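Local coordinates for Non-reducing end beta-L-arabinofuranosidase (Bacteroides thetaiotaomicron, PDB 5MQO), which is a gut-bacterial GH127 glycoside hydrolase, probably an aceric acidase acting on complex plant pectin, at residues K447-Y452 against Y680-R685; S59-Q64 against D423-F428; A528-F533 against E562-W567; T545-P550 against K569-E574. All coordinates share one frame; numbering follows the deposited sequence.

Contacts 1 and 2 sit together, their centres 12 Å apart. They touch directly: Phe428 of contact 2 packs on Arg449 and Trp682 of contact 1. Contact 2 joins helix 50-69 to the 423-428 loop inside the catalytic domain; contact 1, opening later in the chain, ties that domain to the C-terminal one. Contacts 3 and 4 form a second pair, centres 11 Å apart, in two facing beta sheets of the middle domain, and their segments alternate along the chain. About 39 to 43 Å separates the centres of the two pairs. Both sheet contacts are nested within the loop that contact 1 closes, so the middle domain lies in sequence between the two domains that contact 1 brings together.

Contact 1: residues K447-Y452 against Y680-R685; sequences KERTEY and YAWGNR
Arg449 reaches across to the backbone carbonyl of Trp682 and grips its one oxygen end-on with both terminal nitrogens. NH1 and NH2 each donate to Trp682 O at 3.0 Å, and the oxygen lies in the guanidinium plane, at its edge. With CG anti to the carbonyl carbon (chi1 -71°) and the chain extended from CG to NE, the arginine spans the gap between the loops. NH2 also donates to Ser418 O, a second carbonyl outside the two loops. This joins a loop of the GH127 catalytic domain to the loop between strands 670-678 and 690-697 of the C-terminal domain. The indole of Trp682 brings CH2 to 3.7 Å from Lys447 O; its ring also meets Phe428. Asn684 ND2 comes within 3.6 Å of Arg449 NH1 but bonds instead to Ala681 O at 2.9 Å, from above that carbonyl plane. Its OD1 accepts from Leu422 N, so both ends of the amide are engaged.

Contact 2: residues S59-Q64 against D423-F428; sequences SGTSLQ and DGKKYF
A side-chain-to-backbone hydrogen bond, flanked by light apolar packing, fastens helix 50-69 to the loop between helix 402-416 and strand 434-435 in the GH127 catalytic domain. Ser62 OG donates to Gly424 O over 2.6 Å, lying in the carbonyl plane on a lone pair. The hydroxyl is anti to the serine's own carbonyl carbon (chi1 -53°), and Ser62 CA adds a C-H...O contact to the same oxygen. Gly424 takes a positive phi of 72° and lets the helix come close: its CA is only 3.2 Å from Ser62 OG. At the preceding residue, the methyl CG2 of Thr61 meets Lys425 CE at 3.9 Å, the two side chains crossing at about a right angle. Thr61 OG1 instead bonds to Gly60 O within the helix. Tyr427 extends its OH to 4.2 Å from Ser62 CB, while Leu463 of helix 458-466 packs against both residues. The direct polar link thus rests on a neutral hydroxyl and a carbonyl, with the lysine contributing its aliphatic chain rather than its charge.

Contact 3: residues A528-F533 against E562-W567; sequences AFSLFF and EVNRTW
Trp567 lays its indole against Phe529 and Leu531 while NE1 donates to Phe529 O at 2.6 Å, near the indole plane and at its edge. The edge of Trp567 meets the face of Phe529: CD1 stands 3.3 Å from Phe529 CZ, and the planes make 51°. Phe529 CG lies between the backbone N and the carbonyl carbon (chi1 65°), which swings the ring under the indole. Leu531 CD1 sits over one indole face, 3.9 Å from the centroid of the six-membered ring, a CH-pi contact; Arg565 CB covers the opposite face. On the other side of the strands, Ser530 OG donates 2.7 Å to the anti lone pair of Glu562 OE2. Glu562 runs beside the Phe532 ring, bringing CG to 3.5 Å from CE2. Behind them the antiparallel backbones pair, with Phe529 N bonded to Arg565 O and Leu531 N to Val563 O. Further out, Val573 and Val546 of the facing sheet press on Trp567, and Tyr482 stacks on Phe532. Strands 529-535 and 559-565 are thus an antiparallel edge pair, one layer of a beta sandwich in the GH127 middle domain, with Trp567 filling the interior between its two sheets.

Contact 4: residues T545-P550 against K569-E574; sequences TVNGQP and KGDVVE
The Val572 carbonyl accepts the backbone N-H of Asn547 in a short, nearly straight bond: N to O is 2.7 Å, the angle at hydrogen 176°, with the donor in the carbonyl plane. Asn547 also reaches along the neighbouring segment 569-574 with its side chain. CG is anti to the carbonyl carbon (chi1 -66°), which carries the amide toward Asp571. There ND2 donates to Asp571 OD1 at 2.9 Å, the carboxylate oxygen lying near the amide plane but being approached from above its own plane; amide and carboxylate are turned 57° apart. OD1 of the same amide accepts a weak bond from Val572 N at 3.1 Å, so both ends of the amide are engaged. Asp571 OD2 is held in turn by Lys568 N. Further along, Thr545 N bonds to Glu574 O and Glu574 N to Thr545 O, while Thr545 OG1 lies beside Glu574 CB at 3.3 Å. The carboxylate of Glu574 extends away to a salt bridge with Arg516. A type I' turn from Val546 to Gln549 reverses the chain, with Asn547 and Gly548 at its two central positions. Strand 542-546 lies in an antiparallel sheet between strands 572-577 and 549-550, the last being an outermost strand. Val546 and Val573 turn to the face that meets strands 559-565 and 529-535; strand 572-577 pairs on its far edge with strand 514-521.

Contact 1: residues K447-Y452 against Y680-R685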
loop_
_atom_site.group_PDB
_atom_site.type_symbol
_atom_site.label_atom_id
_atom_site.label_comp_id
_atom_site.label_asym_id
_atom_site.label_seq_id
_atom_site.Cartn_x
_atom_site.Cartn_y
_atom_site.Cartn_z
ATOM N N LYS A 447 8.262 -2.954 -19.088
ATOM C CA LYS A 447 7.550 -1.704 -18.886
ATOM C C LYS A 447 6.145 -1.742 -19.469
ATOM O O LYS A 447 5.474 -0.720 -19.567
ATOM C CB LYS A 447 8.388 -0.549 -19.438
ATOM C CG LYS A 447 9.749 -0.382 -18.757
ATOM C CD LYS A 447 9.616 0.031 -17.294
ATOM C CE LYS A 447 10.952 0.318 -16.619
ATOM N NZ LYS A 447 11.674 -0.878 -16.096
ATOM N N GLU A 448 5.697 -2.939 -19.815
ATOM C CA GLU A 448 4.294 -3.235 -20.003
ATOM C C GLU A 448 3.984 -4.343 -19.028
ATOM O O GLU A 448 4.842 -5.189 -18.773
ATOM C CB GLU A 448 4.063 -3.697 -21.420
ATOM C CG GLU A 448 4.344 -2.603 -22.441
ATOM C CD GLU A 448 3.936 -3.001 -23.855
ATOM O OE1 GLU A 448 4.802 -2.939 -24.766
ATOM O OE2 GLU A 448 2.747 -3.381 -24.050
ATOM N N ARG A 449 2.783 -4.349 -18.456
ATOM C CA ARG A 449 2.417 -5.414 -17.501
ATOM C C ARG A 449 2.429 -6.761 -18.192
ATOM O O ARG A 449 2.074 -6.869 -19.360
ATOM C CB ARG A 449 1.061 -5.160 -16.836
ATOM C CG ARG A 449 1.096 -4.014 -15.849
ATOM C CD ARG A 449 -0.162 -3.889 -15.015
ATOM N NE ARG A 449 -0.270 -2.520 -14.522
ATOM C CZ ARG A 449 -0.694 -1.472 -15.237
ATOM N NH1 ARG A 449 -1.099 -1.616 -16.501
ATOM N NH2 ARG A 449 -0.703 -0.260 -14.687
ATOM N N THR A 450 2.857 -7.779 -17.465
ATOM C CA THR A 450 2.993 -9.125 -18.014
ATOM C C THR A 450 2.305 -10.149 -17.113
ATOM O O THR A 450 2.212 -9.955 -15.888
ATOM C CB THR A 450 4.479 -9.498 -18.251
ATOM O OG1 THR A 450 4.541 -10.703 -19.017
ATOM C CG2 THR A 450 5.246 -9.705 -16.958
ATOM N N GLU A 451 1.836 -11.247 -17.712
ATOM C CA GLU A 451 1.121 -12.273 -16.940
ATOM C C GLU A 451 2.059 -13.321 -16.379
ATOM O O GLU A 451 1.612 -14.393 -15.986
ATOM C CB GLU A 451 -0.062 -12.889 -17.727
ATOM C CG GLU A 451 0.157 -13.390 -19.156
ATOM C CD GLU A 451 -1.159 -13.824 -19.841
ATOM O OE1 GLU A 451 -1.220 -14.970 -20.335
ATOM O OE2 GLU A 451 -2.146 -13.038 -19.890
ATOM N N TYR A 452 3.343 -12.962 -16.248
ATOM C CA TYR A 452 4.438 -13.898 -15.990
ATOM C C TYR A 452 4.885 -13.668 -14.559
ATOM O O TYR A 452 5.736 -12.821 -14.268
ATOM C CB TYR A 452 5.590 -13.725 -16.998
ATOM C CG TYR A 452 5.274 -14.320 -18.369
ATOM C CD1 TYR A 452 6.008 -15.401 -18.881
ATOM C CD2 TYR A 452 4.209 -13.820 -19.146
ATOM C CE1 TYR A 452 5.704 -15.950 -20.126
ATOM C CE2 TYR A 452 3.896 -14.363 -20.388
ATOM C CZ TYR A 452 4.646 -15.425 -20.875
ATOM O OH TYR A 452 4.346 -15.959 -22.105
ATOM N N TYR A 680 -2.994 4.842 -11.911
ATOM C CA TYR A 680 -3.135 3.410 -11.692
ATOM C C TYR A 680 -3.586 2.701 -12.968
ATOM O O TYR A 680 -3.134 1.604 -13.246
ATOM C CB TYR A 680 -4.090 3.099 -10.535
ATOM C CG TYR A 680 -5.558 3.132 -10.887
ATOM C CD1 TYR A 680 -6.198 2.015 -11.379
ATOM C CD2 TYR A 680 -6.305 4.289 -10.707
ATOM C CE1 TYR A 680 -7.542 2.060 -11.697
ATOM C CE2 TYR A 680 -7.653 4.342 -11.035
ATOM C CZ TYR A 680 -8.253 3.228 -11.530
ATOM O OH TYR A 680 -9.564 3.284 -11.834
ATOM N N ALA A 681 -4.460 3.348 -13.739
ATOM C CA ALA A 681 -4.967 2.820 -15.011
ATOM C C ALA A 681 -4.031 3.003 -16.230
ATOM O O ALA A 681 -4.446 2.685 -17.362
ATOM C CB ALA A 681 -6.308 3.469 -15.323
ATOM N N TRP A 682 -2.795 3.490 -16.037
ATOM C CA TRP A 682 -1.893 3.640 -17.177
ATOM C C TRP A 682 -1.520 2.269 -17.742
ATOM O O TRP A 682 -1.663 1.244 -17.064
ATOM C CB TRP A 682 -0.665 4.517 -16.873
ATOM C CG TRP A 682 0.547 3.845 -16.465
ATOM C CD1 TRP A 682 0.881 3.488 -15.220
ATOM C CD2 TRP A 682 1.640 3.476 -17.297
ATOM N NE1 TRP A 682 2.108 2.912 -15.202
ATOM C CE2 TRP A 682 2.600 2.879 -16.473
ATOM C CE3 TRP A 682 1.898 3.578 -18.677
ATOM C CZ2 TRP A 682 3.833 2.390 -16.965
ATOM C CZ3 TRP A 682 3.115 3.077 -19.173
ATOM C CH2 TRP A 682 4.070 2.497 -18.311
ATOM N N GLY A 683 -1.105 2.279 -19.010
ATOM C CA GLY A 683 -0.608 1.099 -19.685
ATOM C C GLY A 683 -1.609 -0.026 -19.850
ATOM O O GLY A 683 -1.213 -1.167 -19.819
ATOM N N ASN A 684 -2.893 0.279 -20.016
ATOM C CA ASN A 684 -3.903 -0.743 -20.346
ATOM C C ASN A 684 -4.384 -0.612 -21.808
ATOM O O ASN A 684 -5.338 -1.288 -22.197
ATOM C CB ASN A 684 -5.121 -0.644 -19.388
ATOM C CG ASN A 684 -4.814 -1.137 -17.990
ATOM O OD1 ASN A 684 -4.938 -2.319 -17.696
ATOM N ND2 ASN A 684 -4.405 -0.231 -17.121
ATOM N N ARG A 685 -3.753 0.255 -22.607
ATOM C CA ARG A 685 -4.199 0.534 -23.976
ATOM C C ARG A 685 -3.006 0.475 -24.938
ATOM O O ARG A 685 -2.852 1.281 -25.849
ATOM C CB ARG A 685 -4.884 1.890 -24.009
ATOM C CG ARG A 685 -6.130 1.978 -23.136
ATOM C CD ARG A 685 -6.691 3.403 -23.078
ATOM N NE ARG A 685 -5.751 4.321 -22.432
ATOM C CZ ARG A 685 -5.865 5.643 -22.372
ATOM N NH1 ARG A 685 -4.916 6.339 -21.767
ATOM N NH2 ARG A 685 -6.894 6.274 -22.916
#

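Contact 2: residues S59-Q64 against D423-F428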
loop_
_atom_site.group_PDB
_atom_site.type_symbol
_atom_site.label_atom_id
_atom_site.label_comp_id
_atom_site.label_asym_id
_atom_site.label_seq_id
_atom_site.Cartn_x
_atom_site.Cartn_y
_atom_site.Cartn_z
ATOM N N SER A 59 -11.065 -11.511 -7.257
ATOM C CA SER A 59 -11.615 -12.773 -6.711
ATOM C C SER A 59 -12.094 -13.703 -7.830
ATOM O O SER A 59 -11.855 -14.908 -7.819
ATOM C CB SER A 59 -12.784 -12.494 -5.744
ATOM O OG SER A 59 -14.006 -12.293 -6.447
ATOM N N GLY A 60 -12.772 -13.120 -8.799
ATOM C CA GLY A 60 -13.332 -13.880 -9.869
ATOM C C GLY A 60 -12.476 -13.991 -11.104
ATOM O O GLY A 60 -13.005 -14.324 -12.167
ATOM N N THR A 61 -11.169 -13.754 -11.014
ATOM C CA THR A 61 -10.297 -13.936 -12.205
ATOM C C THR A 61 -8.834 -14.093 -11.871
ATOM O O THR A 61 -8.189 -15.062 -12.299
ATOM C CB THR A 61 -10.409 -12.762 -13.197
ATOM O OG1 THR A 61 -11.784 -12.551 -13.534
ATOM C CG2 THR A 61 -9.598 -13.018 -14.473
ATOM N N SER A 62 -8.316 -13.111 -11.136
ATOM C CA SER A 62 -6.896 -13.026 -10.833
ATOM C C SER A 62 -6.409 -14.265 -10.078
ATOM O O SER A 62 -5.426 -14.862 -10.492
ATOM C CB SER A 62 -6.601 -11.756 -10.053
ATOM O OG SER A 62 -7.114 -10.622 -10.712
ATOM N N LEU A 63 -7.107 -14.657 -9.010
ATOM C CA LEU A 63 -6.741 -15.857 -8.249
ATOM C C LEU A 63 -6.686 -17.141 -9.108
ATOM O O LEU A 63 -5.722 -17.894 -8.985
ATOM C CB LEU A 63 -7.696 -16.083 -7.067
ATOM C CG LEU A 63 -7.697 -15.040 -5.951
ATOM C CD1 LEU A 63 -8.939 -15.189 -5.094
ATOM C CD2 LEU A 63 -6.454 -15.146 -5.075
ATOM N N GLN A 64 -7.697 -17.386 -9.961
ATOM C CA GLN A 64 -7.681 -18.560 -10.857
ATOM C C GLN A 64 -6.529 -18.445 -11.830
ATOM O O GLN A 64 -5.729 -19.352 -11.960
ATOM C CB GLN A 64 -8.956 -18.689 -11.689
ATOM C CG GLN A 64 -10.267 -18.751 -10.918
ATOM C CD GLN A 64 -11.317 -17.795 -11.501
ATOM O OE1 GLN A 64 -11.664 -17.863 -12.692
ATOM N NE2 GLN A 64 -11.810 -16.882 -10.662
ATOM N N ASP A 423 -7.643 -5.881 -16.342
ATOM C CA ASP A 423 -8.153 -7.264 -16.520
ATOM C C ASP A 423 -7.715 -8.284 -15.469
ATOM O O ASP A 423 -7.998 -9.461 -15.628
ATOM C CB ASP A 423 -7.902 -7.819 -17.949
ATOM C CG ASP A 423 -6.416 -8.063 -18.292
ATOM O OD1 ASP A 423 -5.521 -8.002 -17.427
ATOM O OD2 ASP A 423 -6.143 -8.310 -19.489
ATOM N N GLY A 424 -7.009 -7.848 -14.424
ATOM C CA GLY A 424 -6.658 -8.707 -13.288
ATOM C C GLY A 424 -5.608 -9.773 -13.522
ATOM O O GLY A 424 -5.415 -10.623 -12.667
ATOM N N LYS A 425 -4.930 -9.729 -14.665
ATOM C CA LYS A 425 -4.090 -10.831 -15.119
ATOM C C LYS A 425 -2.621 -10.506 -15.303
ATOM O O LYS A 425 -1.786 -11.428 -15.272
ATOM C CB LYS A 425 -4.607 -11.333 -16.453
ATOM C CG LYS A 425 -5.893 -12.118 -16.371
ATOM C CD LYS A 425 -6.164 -12.763 -17.712
ATOM C CE LYS A 425 -7.543 -13.367 -17.738
ATOM N NZ LYS A 425 -7.674 -14.232 -18.936
ATOM N N LYS A 426 -2.302 -9.230 -15.534
ATOM C CA LYS A 426 -0.930 -8.833 -15.803
ATOM C C LYS A 426 -0.394 -7.913 -14.691
ATOM O O LYS A 426 -1.159 -7.143 -14.095
ATOM C CB LYS A 426 -0.839 -8.193 -17.191
ATOM C CG LYS A 426 -1.171 -9.160 -18.329
ATOM C CD LYS A 426 -1.225 -8.468 -19.684
ATOM C CE LYS A 426 -2.570 -7.780 -19.897
ATOM N NZ LYS A 426 -2.427 -6.539 -20.705
ATOM N N TYR A 427 0.913 -8.017 -14.420
ATOM C CA TYR A 427 1.556 -7.306 -13.325
ATOM C C TYR A 427 2.816 -6.482 -13.717
ATOM O O TYR A 427 3.581 -6.855 -14.606
ATOM C CB TYR A 427 1.927 -8.293 -12.233
ATOM C CG TYR A 427 0.751 -8.983 -11.624
ATOM C CD1 TYR A 427 0.178 -10.105 -12.235
ATOM C CD2 TYR A 427 0.206 -8.549 -10.412
ATOM C CE1 TYR A 427 -0.920 -10.768 -11.665
ATOM C CE2 TYR A 427 -0.883 -9.208 -9.822
ATOM C CZ TYR A 427 -1.451 -10.316 -10.449
ATOM O OH TYR A 427 -2.524 -10.968 -9.877
ATOM N N PHE A 428 3.011 -5.359 -13.025
ATOM C CA PHE A 428 4.273 -4.634 -13.063
ATOM C C PHE A 428 5.158 -5.065 -11.913
ATOM O O PHE A 428 4.679 -5.164 -10.781
ATOM C CB PHE A 428 4.067 -3.102 -12.864
ATOM C CG PHE A 428 3.773 -2.328 -14.114
ATOM C CD1 PHE A 428 4.482 -2.555 -15.297
ATOM C CD2 PHE A 428 2.823 -1.329 -14.086
ATOM C CE1 PHE A 428 4.212 -1.821 -16.427
ATOM C CE2 PHE A 428 2.538 -0.606 -15.218
ATOM C CZ PHE A 428 3.234 -0.847 -16.389
#

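Contact 3: residues A528-F533 against E562-W567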
loop_
_atom_site.group_PDB
_atom_site.type_symbol
_atom_site.label_atom_id
_atom_site.label_comp_id
_atom_site.label_asym_id
_atom_site.label_seq_id
_atom_site.Cartn_x
_atom_site.Cartn_y
_atom_site.Cartn_z
ATOM N N ALA A 528 -23.811 6.568 24.277
ATOM C CA ALA A 528 -23.273 7.416 23.218
ATOM C C ALA A 528 -21.948 6.777 22.819
ATOM O O ALA A 528 -21.271 6.163 23.645
ATOM C CB ALA A 528 -23.047 8.841 23.701
ATOM N N PHE A 529 -21.623 6.883 21.538
ATOM C CA PHE A 529 -20.309 6.518 21.012
ATOM C C PHE A 529 -20.127 7.278 19.710
ATOM O O PHE A 529 -21.124 7.720 19.107
ATOM C CB PHE A 529 -20.191 5.002 20.805
ATOM C CG PHE A 529 -21.117 4.450 19.762
ATOM C CD1 PHE A 529 -22.423 4.120 20.081
ATOM C CD2 PHE A 529 -20.688 4.258 18.465
ATOM C CE1 PHE A 529 -23.290 3.615 19.113
ATOM C CE2 PHE A 529 -21.547 3.760 17.490
ATOM C CZ PHE A 529 -22.849 3.428 17.813
ATOM N N SER A 530 -18.873 7.413 19.269
ATOM C CA SER A 530 -18.546 8.294 18.138
ATOM C C SER A 530 -18.482 7.597 16.772
ATOM O O SER A 530 -18.272 6.379 16.664
ATOM C CB SER A 530 -17.234 9.025 18.411
ATOM O OG SER A 530 -17.379 10.020 19.407
ATOM N N LEU A 531 -18.691 8.382 15.727
ATOM C CA LEU A 531 -18.323 7.979 14.371
ATOM C C LEU A 531 -17.347 9.006 13.862
ATOM O O LEU A 531 -17.704 10.169 13.696
ATOM C CB LEU A 531 -19.537 7.932 13.433
ATOM C CG LEU A 531 -20.493 6.746 13.580
ATOM C CD1 LEU A 531 -21.546 6.774 12.473
ATOM C CD2 LEU A 531 -19.774 5.407 13.572
ATOM N N PHE A 532 -16.120 8.579 13.598
ATOM C CA PHE A 532 -15.067 9.496 13.165
ATOM C C PHE A 532 -14.946 9.403 11.661
ATOM O O PHE A 532 -14.961 8.294 11.115
ATOM C CB PHE A 532 -13.740 9.117 13.779
ATOM C CG PHE A 532 -13.725 9.132 15.270
ATOM C CD1 PHE A 532 -14.203 8.054 15.997
ATOM C CD2 PHE A 532 -13.154 10.196 15.962
ATOM C CE1 PHE A 532 -14.157 8.043 17.385
ATOM C CE2 PHE A 532 -13.091 10.195 17.351
ATOM C CZ PHE A 532 -13.606 9.112 18.064
ATOM N N PHE A 533 -14.806 10.549 11.002
ATOM C CA PHE A 533 -14.582 10.606 9.539
ATOM C C PHE A 533 -13.283 11.295 9.227
ATOM O O PHE A 533 -13.079 12.468 9.580
ATOM C CB PHE A 533 -15.729 11.346 8.836
ATOM C CG PHE A 533 -17.055 10.691 9.045
ATOM C CD1 PHE A 533 -17.754 10.887 10.240
ATOM C CD2 PHE A 533 -17.557 9.819 8.094
ATOM C CE1 PHE A 533 -18.943 10.242 10.464
ATOM C CE2 PHE A 533 -18.748 9.182 8.308
ATOM C CZ PHE A 533 -19.445 9.389 9.494
ATOM N N GLU A 562 -15.046 14.071 14.497
ATOM C CA GLU A 562 -15.764 13.207 15.442
ATOM C C GLU A 562 -17.249 13.582 15.452
ATOM O O GLU A 562 -17.597 14.759 15.334
ATOM C CB GLU A 562 -15.182 13.366 16.853
ATOM C CG GLU A 562 -15.765 12.405 17.877
ATOM C CD GLU A 562 -15.206 12.598 19.276
ATOM O OE1 GLU A 562 -14.451 13.568 19.507
ATOM O OE2 GLU A 562 -15.535 11.776 20.156
ATOM N N VAL A 563 -18.117 12.586 15.584
ATOM C CA VAL A 563 -19.563 12.816 15.734
ATOM C C VAL A 563 -20.049 11.951 16.892
ATOM O O VAL A 563 -20.349 10.784 16.687
ATOM C CB VAL A 563 -20.344 12.505 14.422
ATOM C CG1 VAL A 563 -21.821 12.854 14.559
ATOM C CG2 VAL A 563 -19.768 13.288 13.252
ATOM N N ASN A 564 -20.081 12.510 18.105
ATOM C CA ASN A 564 -20.503 11.748 19.281
ATOM C C ASN A 564 -21.998 11.913 19.520
ATOM O O ASN A 564 -22.499 13.029 19.598
ATOM C CB ASN A 564 -19.733 12.149 20.528
ATOM C CG ASN A 564 -19.986 11.190 21.691
ATOM O OD1 ASN A 564 -19.687 9.982 21.612
ATOM N ND2 ASN A 564 -20.543 11.717 22.776
ATOM N N ARG A 565 -22.692 10.789 19.668
ATOM C CA ARG A 565 -24.142 10.734 19.518
ATOM C C ARG A 565 -24.641 9.394 20.064
ATOM O O ARG A 565 -23.930 8.394 20.000
ATOM C CB ARG A 565 -24.466 10.857 18.024
ATOM C CG ARG A 565 -25.927 10.982 17.646
ATOM C CD ARG A 565 -26.494 12.337 18.043
ATOM N NE ARG A 565 -25.812 13.437 17.349
ATOM C CZ ARG A 565 -26.179 13.972 16.180
ATOM N NH1 ARG A 565 -27.257 13.531 15.521
ATOM N NH2 ARG A 565 -25.453 14.970 15.660
ATOM N N THR A 566 -25.849 9.367 20.620
ATOM C CA THR A 566 -26.500 8.093 20.956
ATOM C C THR A 566 -27.205 7.678 19.673
ATOM O O THR A 566 -28.259 8.208 19.338
ATOM C CB THR A 566 -27.475 8.191 22.165
ATOM O OG1 THR A 566 -26.762 8.630 23.323
ATOM C CG2 THR A 566 -28.083 6.830 22.486
ATOM N N TRP A 567 -26.592 6.758 18.941
ATOM C CA TRP A 567 -27.047 6.417 17.588
ATOM C C TRP A 567 -28.229 5.470 17.687
ATOM O O TRP A 567 -28.200 4.523 18.475
ATOM C CB TRP A 567 -25.912 5.774 16.748
ATOM C CG TRP A 567 -24.696 6.636 16.609
ATOM C CD1 TRP A 567 -23.594 6.640 17.419
ATOM C CD2 TRP A 567 -24.465 7.640 15.620
ATOM N NE1 TRP A 567 -22.697 7.583 16.994
ATOM C CE2 TRP A 567 -23.212 8.213 15.889
ATOM C CE3 TRP A 567 -25.201 8.114 14.526
ATOM C CZ2 TRP A 567 -22.674 9.227 15.097
ATOM C CZ3 TRP A 567 -24.674 9.109 13.756
ATOM C CH2 TRP A 567 -23.412 9.653 14.037
#

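Contact 4: residues T545-P550 against K569-E574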
loop_
_atom_site.group_PDB
_atom_site.type_symbol
_atom_site.label_atom_id
_atom_site.label_comp_id
_atom_site.label_asym_id
_atom_site.label_seq_id
_atom_site.Cartn_x
_atom_site.Cartn_y
_atom_site.Cartn_z
ATOM N N THR A 545 -23.526 16.230 7.754
ATOM C CA THR A 545 -24.933 16.310 8.159
ATOM C C THR A 545 -25.293 15.035 8.927
ATOM O O THR A 545 -24.654 13.998 8.740
ATOM C CB THR A 545 -25.882 16.522 6.955
ATOM O OG1 THR A 545 -25.908 15.342 6.141
ATOM C CG2 THR A 545 -25.453 17.736 6.120
ATOM N N VAL A 546 -26.268 15.136 9.833
ATOM C CA VAL A 546 -26.839 13.951 10.499
ATOM C C VAL A 546 -28.364 13.932 10.373
ATOM O O VAL A 546 -29.070 14.784 10.933
ATOM C CB VAL A 546 -26.451 13.810 11.982
ATOM C CG1 VAL A 546 -26.782 12.402 12.464
ATOM C CG2 VAL A 546 -24.978 14.098 12.186
ATOM N N ASN A 547 -28.849 12.935 9.636
ATOM C CA ASN A 547 -30.218 12.868 9.152
ATOM C C ASN A 547 -30.652 14.155 8.417
ATOM O O ASN A 547 -31.788 14.596 8.555
ATOM C CB ASN A 547 -31.169 12.511 10.299
ATOM C CG ASN A 547 -30.937 11.108 10.850
ATOM O OD1 ASN A 547 -30.988 10.122 10.107
ATOM N ND2 ASN A 547 -30.731 11.010 12.168
ATOM N N GLY A 548 -29.740 14.739 7.634
ATOM C CA GLY A 548 -29.960 16.025 6.948
ATOM C C GLY A 548 -29.631 17.314 7.705
ATOM O O GLY A 548 -29.695 18.394 7.115
ATOM N N GLN A 549 -29.270 17.218 8.988
ATOM C CA GLN A 549 -29.089 18.385 9.867
ATOM C C GLN A 549 -27.600 18.688 10.075
ATOM O O GLN A 549 -26.853 17.780 10.447
ATOM C CB GLN A 549 -29.790 18.118 11.194
ATOM C CG GLN A 549 -31.217 17.579 11.014
ATOM C CD GLN A 549 -32.088 18.419 10.038
ATOM O OE1 GLN A 549 -32.543 17.938 8.973
ATOM N NE2 GLN A 549 -32.310 19.684 10.401
ATOM N N PRO A 550 -27.150 19.944 9.811
ATOM C CA PRO A 550 -25.698 20.182 9.846
ATOM C C PRO A 550 -25.071 20.128 11.244
ATOM O O PRO A 550 -25.643 20.655 12.192
ATOM C CB PRO A 550 -25.550 21.604 9.257
ATOM C CG PRO A 550 -26.820 21.873 8.522
ATOM C CD PRO A 550 -27.869 21.139 9.318
ATOM N N LYS A 569 -31.111 3.097 15.314
ATOM C CA LYS A 569 -31.326 2.476 14.008
ATOM C C LYS A 569 -31.774 3.513 12.980
ATOM O O LYS A 569 -32.460 4.476 13.313
ATOM C CB LYS A 569 -32.347 1.342 14.081
ATOM C CG LYS A 569 -32.883 0.903 12.718
ATOM C CD LYS A 569 -33.510 -0.480 12.731
ATOM C CE LYS A 569 -33.830 -0.892 11.300
ATOM N NZ LYS A 569 -34.502 -2.217 11.229
ATOM N N GLY A 570 -31.315 3.330 11.743
ATOM C CA GLY A 570 -31.706 4.158 10.623
ATOM C C GLY A 570 -31.091 5.537 10.564
ATOM O O GLY A 570 -31.373 6.270 9.612
ATOM N N ASP A 571 -30.256 5.916 11.543
ATOM C CA ASP A 571 -29.542 7.216 11.463
ATOM C C ASP A 571 -28.659 7.253 10.197
ATOM O O ASP A 571 -28.245 6.206 9.643
ATOM C CB ASP A 571 -28.712 7.551 12.739
ATOM C CG ASP A 571 -29.578 8.022 13.945
ATOM O OD1 ASP A 571 -30.658 8.605 13.757
ATOM O OD2 ASP A 571 -29.168 7.815 15.109
ATOM N N VAL A 572 -28.411 8.476 9.737
ATOM C CA VAL A 572 -27.687 8.726 8.496
ATOM C C VAL A 572 -26.702 9.860 8.719
ATOM O O VAL A 572 -27.109 10.965 9.045
ATOM C CB VAL A 572 -28.684 9.096 7.380
ATOM C CG1 VAL A 572 -28.016 9.816 6.213
ATOM C CG2 VAL A 572 -29.405 7.849 6.892
ATOM N N VAL A 573 -25.415 9.581 8.549
ATOM C CA VAL A 573 -24.396 10.624 8.460
ATOM C C VAL A 573 -23.956 10.773 7.003
ATOM O O VAL A 573 -23.873 9.787 6.258
ATOM C CB VAL A 573 -23.151 10.294 9.301
ATOM C CG1 VAL A 573 -22.276 11.535 9.461
ATOM C CG2 VAL A 573 -23.541 9.757 10.661
ATOM N N GLU A 574 -23.654 12.009 6.614
ATOM C CA GLU A 574 -23.305 12.324 5.241
ATOM C C GLU A 574 -22.152 13.338 5.171
ATOM O O GLU A 574 -22.311 14.519 5.483
ATOM C CB GLU A 574 -24.533 12.826 4.478
ATOM C CG GLU A 574 -24.410 12.690 2.968
ATOM C CD GLU A 574 -25.706 13.012 2.243
ATOM O OE1 GLU A 574 -26.632 12.164 2.270
ATOM O OE2 GLU A 574 -25.783 14.120 1.662
#